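Local coordinates for protein interferon gamma receptor 1 (Gallus gallus, PDB 4EQ3) that probably binds the cytokine interferon gamma through its extracellular fibronectin-type domains as a cell-surface receptor chain, at residues E147-V152 with K193-D198. Numbering follows the deposited sequence.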
loop_
_atom_site.group_PDB
_atom_site.type_symbol
_atom_site.label_atom_id
_atom_site.label_comp_id
_atom_site.label_asym_id
_atom_site.label_seq_id
_atom_site.Cartn_x
_atom_site.Cartn_y
_atom_site.Cartn_z
ATOM N N GLU A 147 -0.708 -13.525 -6.024
ATOM C CA GLU A 147 -1.065 -12.793 -7.244
ATOM C C GLU A 147 -0.180 -11.560 -7.472
ATOM O O GLU A 147 -0.493 -10.694 -8.289
ATOM C CB GLU A 147 -2.531 -12.366 -7.203
ATOM C CG GLU A 147 -3.532 -13.524 -7.096
ATOM C CD GLU A 147 -3.648 -14.333 -8.381
ATOM O OE1 GLU A 147 -3.176 -13.861 -9.435
ATOM O OE2 GLU A 147 -4.219 -15.443 -8.329
ATOM N N LEU A 148 0.923 -11.478 -6.744
ATOM C CA LEU A 148 1.837 -10.351 -6.900
ATOM C C LEU A 148 2.765 -10.549 -8.088
ATOM O O LEU A 148 3.403 -11.591 -8.214
ATOM C CB LEU A 148 2.681 -10.169 -5.637
ATOM C CG LEU A 148 3.811 -9.138 -5.747
ATOM C CD1 LEU A 148 3.276 -7.723 -5.999
ATOM C CD2 LEU A 148 4.670 -9.180 -4.491
ATOM N N SER A 149 2.853 -9.546 -8.954
ATOM C CA SER A 149 3.867 -9.545 -9.999
ATOM C C SER A 149 4.496 -8.157 -10.112
ATOM O O SER A 149 3.965 -7.174 -9.602
ATOM C CB SER A 149 3.266 -9.980 -11.341
ATOM O OG SER A 149 2.276 -9.068 -11.795
ATOM N N TYR A 150 5.633 -8.075 -10.784
ATOM C CA TYR A 150 6.238 -6.785 -11.056
ATOM C C TYR A 150 6.456 -6.681 -12.545
ATOM O O TYR A 150 6.837 -7.662 -13.191
ATOM C CB TYR A 150 7.568 -6.628 -10.303
ATOM C CG TYR A 150 7.403 -6.469 -8.811
ATOM C CD1 TYR A 150 7.465 -7.567 -7.964
ATOM C CD2 TYR A 150 7.178 -5.218 -8.247
ATOM C CE1 TYR A 150 7.307 -7.428 -6.594
ATOM C CE2 TYR A 150 7.020 -5.070 -6.876
ATOM C CZ TYR A 150 7.081 -6.179 -6.060
ATOM O OH TYR A 150 6.918 -6.042 -4.703
ATOM N N SER A 151 6.185 -5.504 -13.094
ATOM C CA SER A 151 6.519 -5.224 -14.477
ATOM C C SER A 151 7.768 -4.367 -14.450
ATOM O O SER A 151 7.885 -3.460 -13.628
ATOM C CB SER A 151 5.388 -4.474 -15.177
ATOM O OG SER A 151 5.089 -3.284 -14.472
ATOM N N VAL A 152 8.700 -4.664 -15.345
ATOM C CA VAL A 152 9.977 -3.974 -15.382
ATOM C C VAL A 152 10.216 -3.407 -16.765
ATOM O O VAL A 152 10.096 -4.114 -17.763
ATOM C CB VAL A 152 11.115 -4.935 -15.030
ATOM C CG1 VAL A 152 12.444 -4.208 -15.031
ATOM C CG2 VAL A 152 10.853 -5.568 -13.684
ATOM N N LYS A 193 7.143 -1.546 -11.511
ATOM C CA LYS A 193 5.884 -1.335 -10.808
ATOM C C LYS A 193 5.332 -2.643 -10.244
ATOM O O LYS A 193 5.443 -3.635 -10.846
ATOM C CB LYS A 193 4.815 -0.810 -11.751
ATOM C CG LYS A 193 4.888 0.544 -12.196
ATOM C CD LYS A 193 3.571 0.902 -12.800
ATOM C CE LYS A 193 3.585 0.895 -14.224
ATOM N NZ LYS A 193 2.616 1.788 -14.764
ATOM N N GLY A 194 4.701 -2.610 -9.097
ATOM C CA GLY A 194 4.006 -3.780 -8.588
ATOM C C GLY A 194 2.638 -3.958 -9.235
ATOM O O GLY A 194 1.979 -2.976 -9.591
ATOM N N HIS A 195 2.224 -5.216 -9.396
ATOM C CA HIS A 195 0.905 -5.567 -9.923
ATOM C C HIS A 195 0.283 -6.619 -9.009
ATOM O O HIS A 195 0.972 -7.529 -8.556
ATOM C CB HIS A 195 1.013 -6.170 -11.333
ATOM C CG HIS A 195 1.244 -5.165 -12.423
ATOM N ND1 HIS A 195 2.490 -4.641 -12.705
ATOM C CD2 HIS A 195 0.395 -4.615 -13.322
ATOM C CE1 HIS A 195 2.392 -3.799 -13.720
ATOM N NE2 HIS A 195 1.132 -3.760 -14.109
ATOM N N PHE A 196 -1.010 -6.495 -8.732
ATOM C CA PHE A 196 -1.755 -7.569 -8.083
ATOM C C PHE A 196 -2.936 -7.956 -8.990
ATOM O O PHE A 196 -3.694 -7.092 -9.434
ATOM C CB PHE A 196 -2.257 -7.151 -6.694
ATOM C CG PHE A 196 -1.172 -7.103 -5.622
ATOM C CD1 PHE A 196 -0.556 -5.905 -5.293
ATOM C CD2 PHE A 196 -0.806 -8.247 -4.932
ATOM C CE1 PHE A 196 0.432 -5.852 -4.308
ATOM C CE2 PHE A 196 0.183 -8.206 -3.936
ATOM C CZ PHE A 196 0.803 -7.002 -3.629
ATOM N N PHE A 197 -3.078 -9.248 -9.269
ATOM C CA PHE A 197 -4.132 -9.734 -10.165
ATOM C C PHE A 197 -4.021 -9.092 -11.539
ATOM O O PHE A 197 -4.995 -8.527 -12.046
ATOM C CB PHE A 197 -5.514 -9.422 -9.599
ATOM C CG PHE A 197 -5.747 -9.970 -8.227
ATOM C CD1 PHE A 197 -6.168 -11.277 -8.052
ATOM C CD2 PHE A 197 -5.561 -9.181 -7.107
ATOM C CE1 PHE A 197 -6.379 -11.784 -6.784
ATOM C CE2 PHE A 197 -5.788 -9.690 -5.839
ATOM C CZ PHE A 197 -6.195 -10.989 -5.683
ATOM N N ASP A 198 -2.837 -9.187 -12.137
ATOM C CA ASP A 198 -2.540 -8.517 -13.399
ATOM C C ASP A 198 -2.701 -7.010 -13.272
ATOM O O ASP A 198 -1.750 -6.307 -12.902
ATOM C CB ASP A 198 -3.402 -9.058 -14.544
ATOM C CG ASP A 198 -3.176 -10.537 -14.793
ATOM O OD1 ASP A 198 -2.011 -10.980 -14.677
ATOM O OD2 ASP A 198 -4.161 -11.256 -15.097
HETATM O O HOH W 1 -0.078 -9.613 -10.920
#
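Ser149 and His195 exchange two backbone hydrogen bonds, Ser149 N to His195 O at 2.8 Å and His195 N to Ser149 O at 2.6 Å, and Ser151 and Lys193 form a second such ring. With segment axes 144° apart, this is an antiparallel ladder. The non-hydrogen-bonded pairs between and beyond these rings put Leu148, Tyr150 and Phe196 on the buried face. There the Leu148 methyl CD1 lies over one face of the Phe196 ring toward its rim, 3.8 Å from the centroid, a CH-pi contact. The Tyr150 ring leans obliquely against bare backbone, its CD2 3.5 Å from Gly194 CA, while its OH is hydrogen-bonded with ND1 of His129. At the end of the ladder the pairing continues past the strands: Phe197 N donates to Glu147 O at 3.1 Å, with the donor tilted out of the carbonyl plane. Glu147 CB sits above the centre of the Phe197 ring, 3.9 Å from the centroid. Chi1 of -60° turns Glu147 CG beside its own backbone N and against the ring, 3.4 Å from Phe197 CE1; the carboxylate lies 13° from parallel to that ring. One water donates to Glu147 O at 2.9 Å, accepts from Asp198 N and also bonds Ser149 OG. Farther out, Phe196 forms an edge-to-face stack with Phe24 and Phe197 one with Phe77, and Ile144 touches both. The two strands are the central pair of the four-stranded sheet in the second fibronectin type III domain. Backbone bonds thus set the register, apolar contacts line the buried face, and a water links the polar atoms of the turn to Ser149.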